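PDB 4X3N: calcium-regulated actin-bundling protein from Dictyostelium discoideum, which binds and bundles actin filaments under calcium control and may contribute to building and reorganizing filopodia and pseudopodia during cell movement. Local coordinates for residues Asn51-Glu56 against Lys162-Pro167; Ser58-Phe63 against Thr120-Ser125; Phe63-Gly68 against Asn280-Glu285. All blocks are in the same frame, centred on the assembly; numbering follows the deposited sequence.

Contact 1: residues Asn51-Glu56 against Lys162-Pro167; sequences NAYWAE and KDFANP
Y53 and E56, one turn apart near the C-terminal end of helix 42-57, face the irregular segment 162-167, with the CA atoms of Y53 and A165 7.6 Å apart and those of E56 and F164 at a similar spacing. The Y53 ring is the main bridge. With CG beside the backbone N (chi1 -78°), it reaches across to the loop backbone, and the methyl of A165 lies over one of its faces, offset toward the rim, with CB 3.6 Å from CZ of Y53. The ring of F164 meets the same tyrosine obliquely, its plane turned 54° from that of Y53, and the two side chains pass each other head to tail; CD1 of Y53 approaches CD1 of F164 to 3.5 Å. F164 in turn is covered by E56, whose CB sits 3.8 Å from the ring centroid of F164 and almost on the ring normal, a CH-pi contact over the centre of the face. The bend of the glutamate chain at chi2 (83°) carries the carboxylate off to R173, with which it forms a salt bridge. At the far end of the tyrosine, N of N166 donates a weak hydrogen bond to OH of Y53, 3.3 Å long, while D169 is the stronger partner of this hydroxyl. N166 itself turns away from helix 42-57: it is the N-cap of helix 167-174, and its OD1 takes the backbone N-H of D169. The whole joins the Y53/E56 side of helix 42-57 to a loop between helix 167-174, which starts from a classical asparagine N-cap, and helix 153-160, whose E155 is a calcium ligand, consistent with the exiting helix of an EF-hand.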
loop_
_atom_site.group_PDB
_atom_site.type_symbol
_atom_site.label_atom_id
_atom_site.label_comp_id
_atom_site.label_asym_id
_atom_site.label_seq_id
_atom_site.Cartn_x
_atom_site.Cartn_y
_atom_site.Cartn_z
ATOM N N ASN A 51 -4.681 -15.502 -26.283
ATOM C CA ASN A 51 -3.777 -16.278 -27.118
ATOM C C ASN A 51 -3.599 -17.715 -26.664
ATOM O O ASN A 51 -3.493 -18.581 -27.493
ATOM C CB ASN A 51 -2.380 -15.680 -27.153
ATOM C CG ASN A 51 -2.300 -14.469 -28.069
ATOM O OD1 ASN A 51 -3.124 -14.299 -28.955
ATOM N ND2 ASN A 51 -1.296 -13.647 -27.863
ATOM N N ALA A 52 -3.483 -17.938 -25.362
ATOM C CA ALA A 52 -3.184 -19.251 -24.852
ATOM C C ALA A 52 -4.425 -20.175 -24.979
ATOM O O ALA A 52 -4.319 -21.367 -25.258
ATOM C CB ALA A 52 -2.754 -19.186 -23.405
ATOM N N TYR A 53 -5.589 -19.611 -24.776
ATOM C CA TYR A 53 -6.769 -20.429 -24.667
ATOM C C TYR A 53 -7.759 -20.158 -25.803
ATOM O O TYR A 53 -8.959 -20.440 -25.676
ATOM C CB TYR A 53 -7.412 -20.186 -23.311
ATOM C CG TYR A 53 -6.730 -20.875 -22.188
ATOM C CD1 TYR A 53 -6.843 -22.243 -22.009
ATOM C CD2 TYR A 53 -5.931 -20.149 -21.292
ATOM C CE1 TYR A 53 -6.163 -22.866 -20.975
ATOM C CE2 TYR A 53 -5.285 -20.741 -20.236
ATOM C CZ TYR A 53 -5.387 -22.110 -20.067
ATOM O OH TYR A 53 -4.662 -22.715 -19.068
ATOM N N TRP A 54 -7.288 -19.625 -26.920
ATOM C CA TRP A 54 -8.199 -19.210 -27.983
ATOM C C TRP A 54 -9.132 -20.383 -28.433
ATOM O O TRP A 54 -10.329 -20.170 -28.678
ATOM C CB TRP A 54 -7.395 -18.625 -29.194
ATOM C CG TRP A 54 -8.268 -17.884 -30.129
ATOM C CD1 TRP A 54 -8.616 -18.250 -31.420
ATOM C CD2 TRP A 54 -8.961 -16.677 -29.854
ATOM N NE1 TRP A 54 -9.489 -17.342 -31.926
ATOM C CE2 TRP A 54 -9.707 -16.357 -30.991
ATOM C CE3 TRP A 54 -9.066 -15.861 -28.725
ATOM C CZ2 TRP A 54 -10.514 -15.234 -31.053
ATOM C CZ3 TRP A 54 -9.861 -14.727 -28.793
ATOM C CH2 TRP A 54 -10.570 -14.418 -29.936
ATOM N N ALA A 55 -8.601 -21.604 -28.487
ATOM C CA ALA A 55 -9.365 -22.737 -29.025
ATOM C C ALA A 55 -10.545 -22.950 -28.127
ATOM O O ALA A 55 -11.625 -23.248 -28.604
ATOM C CB ALA A 55 -8.540 -24.001 -29.112
ATOM N N GLU A 56 -10.351 -22.739 -26.839
ATOM C CA GLU A 56 -11.383 -22.985 -25.863
ATOM C C GLU A 56 -12.247 -21.827 -25.511
ATOM O O GLU A 56 -13.356 -22.017 -25.010
ATOM C CB GLU A 56 -10.726 -23.451 -24.562
ATOM C CG GLU A 56 -9.950 -24.758 -24.626
ATOM C CD GLU A 56 -8.540 -24.603 -25.144
ATOM O OE1 GLU A 56 -8.041 -23.473 -25.362
ATOM O OE2 GLU A 56 -7.890 -25.652 -25.266
ATOM N N LYS A 162 -11.986 -21.724 -15.124
ATOM C CA LYS A 162 -11.268 -22.832 -14.575
ATOM C C LYS A 162 -11.710 -24.238 -15.063
ATOM O O LYS A 162 -10.926 -25.197 -14.895
ATOM C CB LYS A 162 -11.276 -22.826 -13.040
ATOM C CG LYS A 162 -12.644 -23.150 -12.401
ATOM C CD LYS A 162 -12.632 -22.920 -10.914
ATOM C CE LYS A 162 -14.046 -22.902 -10.350
ATOM N NZ LYS A 162 -14.562 -24.284 -10.416
ATOM N N ASP A 163 -12.881 -24.370 -15.683
ATOM C CA ASP A 163 -13.271 -25.671 -16.337
ATOM C C ASP A 163 -12.205 -26.114 -17.347
ATOM O O ASP A 163 -12.114 -27.265 -17.691
ATOM C CB ASP A 163 -14.556 -25.541 -17.162
ATOM C CG ASP A 163 -15.755 -25.140 -16.345
ATOM O OD1 ASP A 163 -15.797 -25.453 -15.107
ATOM O OD2 ASP A 163 -16.671 -24.488 -16.981
ATOM N N PHE A 164 -11.395 -25.196 -17.873
ATOM C CA PHE A 164 -10.293 -25.629 -18.727
ATOM C C PHE A 164 -8.943 -24.947 -18.470
ATOM O O PHE A 164 -7.973 -25.496 -18.895
ATOM C CB PHE A 164 -10.612 -25.472 -20.230
ATOM C CG PHE A 164 -10.975 -24.098 -20.610
ATOM C CD1 PHE A 164 -9.986 -23.164 -20.850
ATOM C CD2 PHE A 164 -12.293 -23.738 -20.711
ATOM C CE1 PHE A 164 -10.340 -21.879 -21.152
ATOM C CE2 PHE A 164 -12.646 -22.447 -20.982
ATOM C CZ PHE A 164 -11.659 -21.512 -21.211
ATOM N N ALA A 165 -8.928 -23.795 -17.794
ATOM C CA ALA A 165 -7.743 -22.987 -17.587
ATOM C C ALA A 165 -7.204 -23.173 -16.169
ATOM O O ALA A 165 -7.991 -23.423 -15.234
ATOM C CB ALA A 165 -8.113 -21.546 -17.822
ATOM N N ASN A 166 -5.868 -23.113 -16.015
ATOM C CA ASN A 166 -5.305 -23.106 -14.723
ATOM C C ASN A 166 -3.898 -22.613 -14.815
ATOM O O ASN A 166 -3.348 -22.531 -15.915
ATOM C CB ASN A 166 -5.407 -24.497 -14.083
ATOM C CG ASN A 166 -4.640 -25.517 -14.832
ATOM O OD1 ASN A 166 -3.407 -25.602 -14.753
ATOM N ND2 ASN A 166 -5.345 -26.314 -15.558
ATOM N N PRO A 167 -3.294 -22.251 -13.691
ATOM C CA PRO A 167 -2.036 -21.490 -13.864
ATOM C C PRO A 167 -0.881 -22.262 -14.531
ATOM O O PRO A 167 -0.092 -21.718 -15.352
ATOM C CB PRO A 167 -1.678 -21.142 -12.416
ATOM C CG PRO A 167 -2.969 -20.972 -11.785
ATOM C CD PRO A 167 -3.816 -22.104 -12.329
#

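Contact 2: residues Ser58-Phe63 against Thr120-Ser125; sequences SKEAEF and TTYPIS
The Y122 ring lies against the start of helix 61-79 and is met there on a face and along its edge. CB of F63 stands over one face, offset toward the rim and 4.0 Å from the ring centroid of Y122, and CG2 of the preceding T121 covers the opposite face. At the edge, in the ring plane, the backbone O of K59 comes within 3.2 Å of CE1 of Y122, and the tyrosine hydroxyl ends beside CB and CG of E62. The ring planes of F63 and Y122 are 54° apart. F63, whose CG lies anti to the backbone N (chi1 -175°), reaches S125, which sets its CB over a face of the phenyl ring, 3.6 Å from the centroid of F63. E60 supplies the polar half. Its chain bends at chi2, setting the carboxylate nearly perpendicular to the Y122 ring and against CG2 of I124, which lies 3.4 Å from CD of E60. OG of S125 donates to the anti lone pair of OE1 of E60 at 2.6 Å, and that serine oxygen is also hydrogen-bonded to Y161. OE2 of E60 accepts from two waters: one, 2.9 Å from OE2 of E60, takes the backbone N-H of I124, and the other donates to O of T121. With E60 cut back to an alanine, S125 is likely to lose this acceptor and keep Y161, each water to lose one of its anchors, and a gap to open beside I124. The contact fastens the turn between helices 42-57 and 61-79 to the turn that follows helix 116-121; helix 273-290 packs W277 against A61 and E62, and the loop after helix 153-160 brings Y161 against E60.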
loop_
_atom_site.group_PDB
_atom_site.type_symbol
_atom_site.label_atom_id
_atom_site.label_comp_id
_atom_site.label_asym_id
_atom_site.label_seq_id
_atom_site.Cartn_x
_atom_site.Cartn_y
_atom_site.Cartn_z
ATOM N N SER A 58 -12.573 -18.518 -27.246
ATOM C CA SER A 58 -12.772 -17.462 -28.229
ATOM C C SER A 58 -14.173 -16.849 -28.198
ATOM O O SER A 58 -14.359 -15.637 -28.438
ATOM C CB SER A 58 -12.475 -17.999 -29.666
ATOM O OG SER A 58 -13.439 -18.952 -30.096
ATOM N N LYS A 59 -15.174 -17.671 -27.903
ATOM C CA LYS A 59 -16.548 -17.147 -27.917
ATOM C C LYS A 59 -16.901 -16.275 -26.732
ATOM O O LYS A 59 -17.935 -15.560 -26.776
ATOM C CB LYS A 59 -17.525 -18.303 -28.023
ATOM C CG LYS A 59 -17.399 -19.117 -29.322
ATOM C CD LYS A 59 -18.105 -20.489 -29.215
ATOM C CE LYS A 59 -19.551 -20.335 -28.717
ATOM N NZ LYS A 59 -20.486 -21.472 -28.965
ATOM N N GLU A 60 -16.067 -16.296 -25.677
ATOM C CA GLU A 60 -16.240 -15.375 -24.554
ATOM C C GLU A 60 -15.425 -14.125 -24.726
ATOM O O GLU A 60 -15.515 -13.201 -23.919
ATOM C CB GLU A 60 -15.791 -16.002 -23.267
ATOM C CG GLU A 60 -16.357 -17.393 -23.081
ATOM C CD GLU A 60 -17.879 -17.453 -23.091
ATOM O OE1 GLU A 60 -18.507 -16.739 -22.259
ATOM O OE2 GLU A 60 -18.431 -18.300 -23.870
ATOM N N ALA A 61 -14.645 -14.070 -25.777
ATOM C CA ALA A 61 -13.792 -12.901 -25.949
ATOM C C ALA A 61 -14.548 -11.611 -25.795
ATOM O O ALA A 61 -14.126 -10.698 -25.078
ATOM C CB ALA A 61 -13.062 -12.960 -27.284
ATOM N N GLU A 62 -15.694 -11.512 -26.403
ATOM C CA GLU A 62 -16.483 -10.312 -26.317
ATOM C C GLU A 62 -16.866 -9.928 -24.878
ATOM O O GLU A 62 -16.860 -8.770 -24.528
ATOM C CB GLU A 62 -17.739 -10.413 -27.188
ATOM C CG GLU A 62 -18.608 -9.179 -27.156
ATOM C CD GLU A 62 -17.889 -7.942 -27.667
ATOM O OE1 GLU A 62 -16.888 -8.035 -28.411
ATOM O OE2 GLU A 62 -18.281 -6.842 -27.245
ATOM N N PHE A 63 -17.195 -10.908 -24.060
ATOM C CA PHE A 63 -17.487 -10.610 -22.701
ATOM C C PHE A 63 -16.224 -10.159 -21.958
ATOM O O PHE A 63 -16.231 -9.264 -21.124
ATOM C CB PHE A 63 -18.010 -11.875 -22.054
ATOM C CG PHE A 63 -18.468 -11.681 -20.664
ATOM C CD1 PHE A 63 -17.553 -11.721 -19.594
ATOM C CD2 PHE A 63 -19.829 -11.521 -20.382
ATOM C CE1 PHE A 63 -18.000 -11.542 -18.292
ATOM C CE2 PHE A 63 -20.273 -11.362 -19.074
ATOM C CZ PHE A 63 -19.367 -11.334 -18.027
ATOM N N THR A 120 -27.263 -14.558 -20.984
ATOM C CA THR A 120 -27.692 -15.724 -21.758
ATOM C C THR A 120 -26.642 -16.088 -22.828
ATOM O O THR A 120 -26.443 -17.250 -23.142
ATOM C CB THR A 120 -29.083 -15.435 -22.460
ATOM O OG1 THR A 120 -29.128 -14.076 -22.916
ATOM C CG2 THR A 120 -30.217 -15.542 -21.476
ATOM N N THR A 121 -25.985 -15.104 -23.407
ATOM C CA THR A 121 -25.012 -15.419 -24.452
ATOM C C THR A 121 -23.670 -15.955 -23.924
ATOM O O THR A 121 -22.990 -16.653 -24.641
ATOM C CB THR A 121 -24.719 -14.215 -25.347
ATOM O OG1 THR A 121 -25.942 -13.601 -25.730
ATOM C CG2 THR A 121 -23.928 -14.648 -26.644
ATOM N N TYR A 122 -23.294 -15.672 -22.677
ATOM C CA TYR A 122 -21.963 -16.058 -22.169
ATOM C C TYR A 122 -22.055 -16.772 -20.834
ATOM O O TYR A 122 -21.497 -16.282 -19.845
ATOM C CB TYR A 122 -21.123 -14.796 -22.007
ATOM C CG TYR A 122 -21.034 -13.971 -23.274
ATOM C CD1 TYR A 122 -20.211 -14.377 -24.313
ATOM C CD2 TYR A 122 -21.805 -12.861 -23.454
ATOM C CE1 TYR A 122 -20.108 -13.646 -25.454
ATOM C CE2 TYR A 122 -21.726 -12.116 -24.615
ATOM C CZ TYR A 122 -20.869 -12.542 -25.602
ATOM O OH TYR A 122 -20.708 -11.883 -26.751
ATOM N N PRO A 123 -22.761 -17.940 -20.783
ATOM C CA PRO A 123 -22.991 -18.541 -19.477
ATOM C C PRO A 123 -21.673 -18.828 -18.751
ATOM O O PRO A 123 -21.553 -18.573 -17.578
ATOM C CB PRO A 123 -23.736 -19.863 -19.816
ATOM C CG PRO A 123 -23.505 -20.086 -21.288
ATOM C CD PRO A 123 -23.454 -18.691 -21.846
ATOM N N ILE A 124 -20.671 -19.324 -19.458
ATOM C CA ILE A 124 -19.455 -19.778 -18.776
ATOM C C ILE A 124 -18.653 -18.576 -18.220
ATOM O O ILE A 124 -17.798 -18.744 -17.373
ATOM C CB ILE A 124 -18.609 -20.683 -19.686
ATOM C CG1 ILE A 124 -17.586 -21.423 -18.861
ATOM C CG2 ILE A 124 -17.912 -19.880 -20.757
ATOM C CD1 ILE A 124 -16.609 -22.250 -19.667
ATOM N N SER A 125 -18.959 -17.370 -18.684
ATOM C CA SER A 125 -18.381 -16.195 -18.148
ATOM C C SER A 125 -19.080 -15.609 -16.951
ATOM O O SER A 125 -18.620 -14.635 -16.450
ATOM C CB SER A 125 -18.353 -15.125 -19.238
ATOM O OG SER A 125 -17.445 -15.459 -20.235
HETATM O O HOH W 1 -20.604 -19.503 -22.420
HETATM O O HOH W 2 -20.549 -17.676 -25.642
#

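Contact 3: residues Phe63-Gly68 against Asn280-Glu285; sequences FIYSVG and NRDLEE
OH of Y65 donates to OD1 of D282 at 2.9 Å, the shortest polar bond between helices 61-79 and 273-290 in these segments. The bond uses the anti lone pair of the carboxylate oxygen, and OD1 lies in the plane of the Y65 ring, at its edge. One face of the ring is covered by R281, whose CG sits 3.5 Å from the Y65 centroid and almost on the ring normal. Beyond CG the arginine chain bends at chi2 (66°), which brings the guanidinium back over CE1 of Y65, its plane tilted 36° from the ring. Inside helix 273-290 a salt bridge braces this group: NH1 of R281 points nearly straight at OE1 of E285, 2.9 Å away, in the guanidinium plane, while NE pairs with E62 and so links the charge back to helix 61-79. CB of E285 lies 3.7 Å from OH of Y65. Elsewhere around the tyrosine, W278 meets its ring edge-to-face. The segment axes stand 11.7 Å apart at 47°, a gap spanned mainly by these long side chains. The two glutamates balance the charge of R281 and probably hold its guanidinium in place over the ring; Y65 is buried, its hydroxyl proton is used by D282, and that bond is likely to fix the rotation of the phenol O-H and tie the two helices.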
loop_
_atom_site.group_PDB
_atom_site.type_symbol
_atom_site.label_atom_id
_atom_site.label_comp_id
_atom_site.label_asym_id
_atom_site.label_seq_id
_atom_site.Cartn_x
_atom_site.Cartn_y
_atom_site.Cartn_z
ATOM N N PHE A 63 -17.195 -10.908 -24.060
ATOM C CA PHE A 63 -17.487 -10.610 -22.701
ATOM C C PHE A 63 -16.224 -10.159 -21.958
ATOM O O PHE A 63 -16.231 -9.264 -21.124
ATOM C CB PHE A 63 -18.010 -11.875 -22.054
ATOM C CG PHE A 63 -18.468 -11.681 -20.664
ATOM C CD1 PHE A 63 -17.553 -11.721 -19.594
ATOM C CD2 PHE A 63 -19.829 -11.521 -20.382
ATOM C CE1 PHE A 63 -18.000 -11.542 -18.292
ATOM C CE2 PHE A 63 -20.273 -11.362 -19.074
ATOM C CZ PHE A 63 -19.367 -11.334 -18.027
ATOM N N ILE A 64 -15.135 -10.793 -22.274
ATOM C CA ILE A 64 -13.873 -10.514 -21.574
ATOM C C ILE A 64 -13.536 -9.065 -21.835
ATOM O O ILE A 64 -13.118 -8.313 -20.938
ATOM C CB ILE A 64 -12.779 -11.485 -22.006
ATOM C CG1 ILE A 64 -13.013 -12.847 -21.362
ATOM C CG2 ILE A 64 -11.372 -10.953 -21.559
ATOM C CD1 ILE A 64 -12.327 -13.967 -22.057
ATOM N N TYR A 65 -13.753 -8.667 -23.078
ATOM C CA TYR A 65 -13.446 -7.313 -23.540
ATOM C C TYR A 65 -14.383 -6.257 -23.044
ATOM O O TYR A 65 -13.955 -5.223 -22.458
ATOM C CB TYR A 65 -13.409 -7.288 -25.080
ATOM C CG TYR A 65 -13.035 -5.936 -25.642
ATOM C CD1 TYR A 65 -14.034 -4.986 -25.916
ATOM C CD2 TYR A 65 -11.710 -5.609 -25.915
ATOM C CE1 TYR A 65 -13.698 -3.740 -26.437
ATOM C CE2 TYR A 65 -11.381 -4.363 -26.421
ATOM C CZ TYR A 65 -12.391 -3.447 -26.677
ATOM O OH TYR A 65 -12.052 -2.212 -27.198
ATOM N N SER A 66 -15.677 -6.525 -23.212
ATOM C CA SER A 66 -16.695 -5.512 -22.940
ATOM C C SER A 66 -17.099 -5.411 -21.480
ATOM O O SER A 66 -17.491 -4.345 -21.026
ATOM C CB SER A 66 -17.953 -5.816 -23.771
ATOM O OG SER A 66 -17.651 -5.445 -25.082
ATOM N N VAL A 67 -17.032 -6.519 -20.771
ATOM C CA VAL A 67 -17.506 -6.588 -19.397
ATOM C C VAL A 67 -16.396 -6.853 -18.413
ATOM O O VAL A 67 -16.283 -6.147 -17.428
ATOM C CB VAL A 67 -18.541 -7.709 -19.213
ATOM C CG1 VAL A 67 -19.154 -7.685 -17.806
ATOM C CG2 VAL A 67 -19.655 -7.616 -20.248
ATOM N N GLY A 68 -15.586 -7.892 -18.632
ATOM C CA GLY A 68 -14.494 -8.188 -17.688
ATOM C C GLY A 68 -13.478 -7.061 -17.596
ATOM O O GLY A 68 -13.231 -6.467 -16.503
ATOM N N ASN A 280 -8.214 -5.743 -33.314
ATOM C CA ASN A 280 -9.345 -5.386 -34.220
ATOM C C ASN A 280 -10.523 -4.899 -33.473
ATOM O O ASN A 280 -11.104 -3.898 -33.811
ATOM C CB ASN A 280 -9.690 -6.553 -35.151
ATOM C CG ASN A 280 -8.716 -6.656 -36.349
ATOM O OD1 ASN A 280 -8.890 -5.981 -37.332
ATOM N ND2 ASN A 280 -7.689 -7.468 -36.239
ATOM N N ARG A 281 -10.913 -5.604 -32.428
ATOM C CA ARG A 281 -11.969 -5.077 -31.577
ATOM C C ARG A 281 -11.755 -3.663 -31.062
ATOM O O ARG A 281 -12.674 -2.823 -31.005
ATOM C CB ARG A 281 -12.132 -6.005 -30.368
ATOM C CG ARG A 281 -13.330 -5.691 -29.514
ATOM C CD ARG A 281 -14.613 -5.948 -30.296
ATOM N NE ARG A 281 -15.770 -5.675 -29.464
ATOM C CZ ARG A 281 -16.227 -4.452 -29.167
ATOM N NH1 ARG A 281 -15.631 -3.369 -29.643
ATOM N NH2 ARG A 281 -17.299 -4.312 -28.360
ATOM N N ASP A 282 -10.532 -3.410 -30.643
ATOM C CA ASP A 282 -10.193 -2.148 -29.999
ATOM C C ASP A 282 -10.176 -1.016 -31.034
ATOM O O ASP A 282 -10.752 0.061 -30.832
ATOM C CB ASP A 282 -8.856 -2.356 -29.340
ATOM C CG ASP A 282 -8.526 -1.280 -28.372
ATOM O OD1 ASP A 282 -9.357 -1.077 -27.470
ATOM O OD2 ASP A 282 -7.433 -0.689 -28.481
ATOM N N LEU A 283 -9.556 -1.296 -32.178
ATOM C CA LEU A 283 -9.621 -0.404 -33.340
ATOM C C LEU A 283 -11.033 -0.086 -33.692
ATOM O O LEU A 283 -11.375 1.061 -33.884
ATOM C CB LEU A 283 -8.998 -1.042 -34.548
ATOM C CG LEU A 283 -8.990 -0.231 -35.838
ATOM C CD1 LEU A 283 -8.040 0.982 -35.716
ATOM C CD2 LEU A 283 -8.585 -1.167 -36.996
ATOM N N GLU A 284 -11.861 -1.118 -33.776
ATOM C CA GLU A 284 -13.287 -0.916 -34.069
ATOM C C GLU A 284 -13.933 0.088 -33.091
ATOM O O GLU A 284 -14.573 1.052 -33.508
ATOM C CB GLU A 284 -13.954 -2.308 -34.030
ATOM C CG GLU A 284 -15.472 -2.368 -34.122
ATOM C CD GLU A 284 -16.041 -3.785 -33.783
ATOM O OE1 GLU A 284 -17.189 -3.866 -33.316
ATOM O OE2 GLU A 284 -15.363 -4.827 -33.963
ATOM N N GLU A 285 -13.751 -0.143 -31.793
ATOM C CA GLU A 285 -14.264 0.728 -30.725
ATOM C C GLU A 285 -13.758 2.158 -30.909
ATOM O O GLU A 285 -14.515 3.142 -30.933
ATOM C CB GLU A 285 -13.799 0.186 -29.354
ATOM C CG GLU A 285 -14.543 0.726 -28.133
ATOM C CD GLU A 285 -16.001 0.374 -28.164
ATOM O OE1 GLU A 285 -16.331 -0.623 -28.832
ATOM O OE2 GLU A 285 -16.817 1.099 -27.550
#

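From the N terminus, helix 42-57 supplies the first half of contact 1 and helix 61-79, next in the chain, serves contacts 2 and 3 in turn. Contact 2 closes first, when the chain returns at 120-125 after helix 116-121; its loop falls wholly within the longer one that contact 1 closes at 162-167, past the calcium site. Contact 3 closes last, at helix 273-290, and its loop crosses both others. Contacts 1 and 2 touch where D163 and F164 pack on I124. Contacts 2 and 3 share F63 and are joined by the E62-R281 salt bridge, so helix 61-79 links the turn after helix 116-121 to helix 273-290.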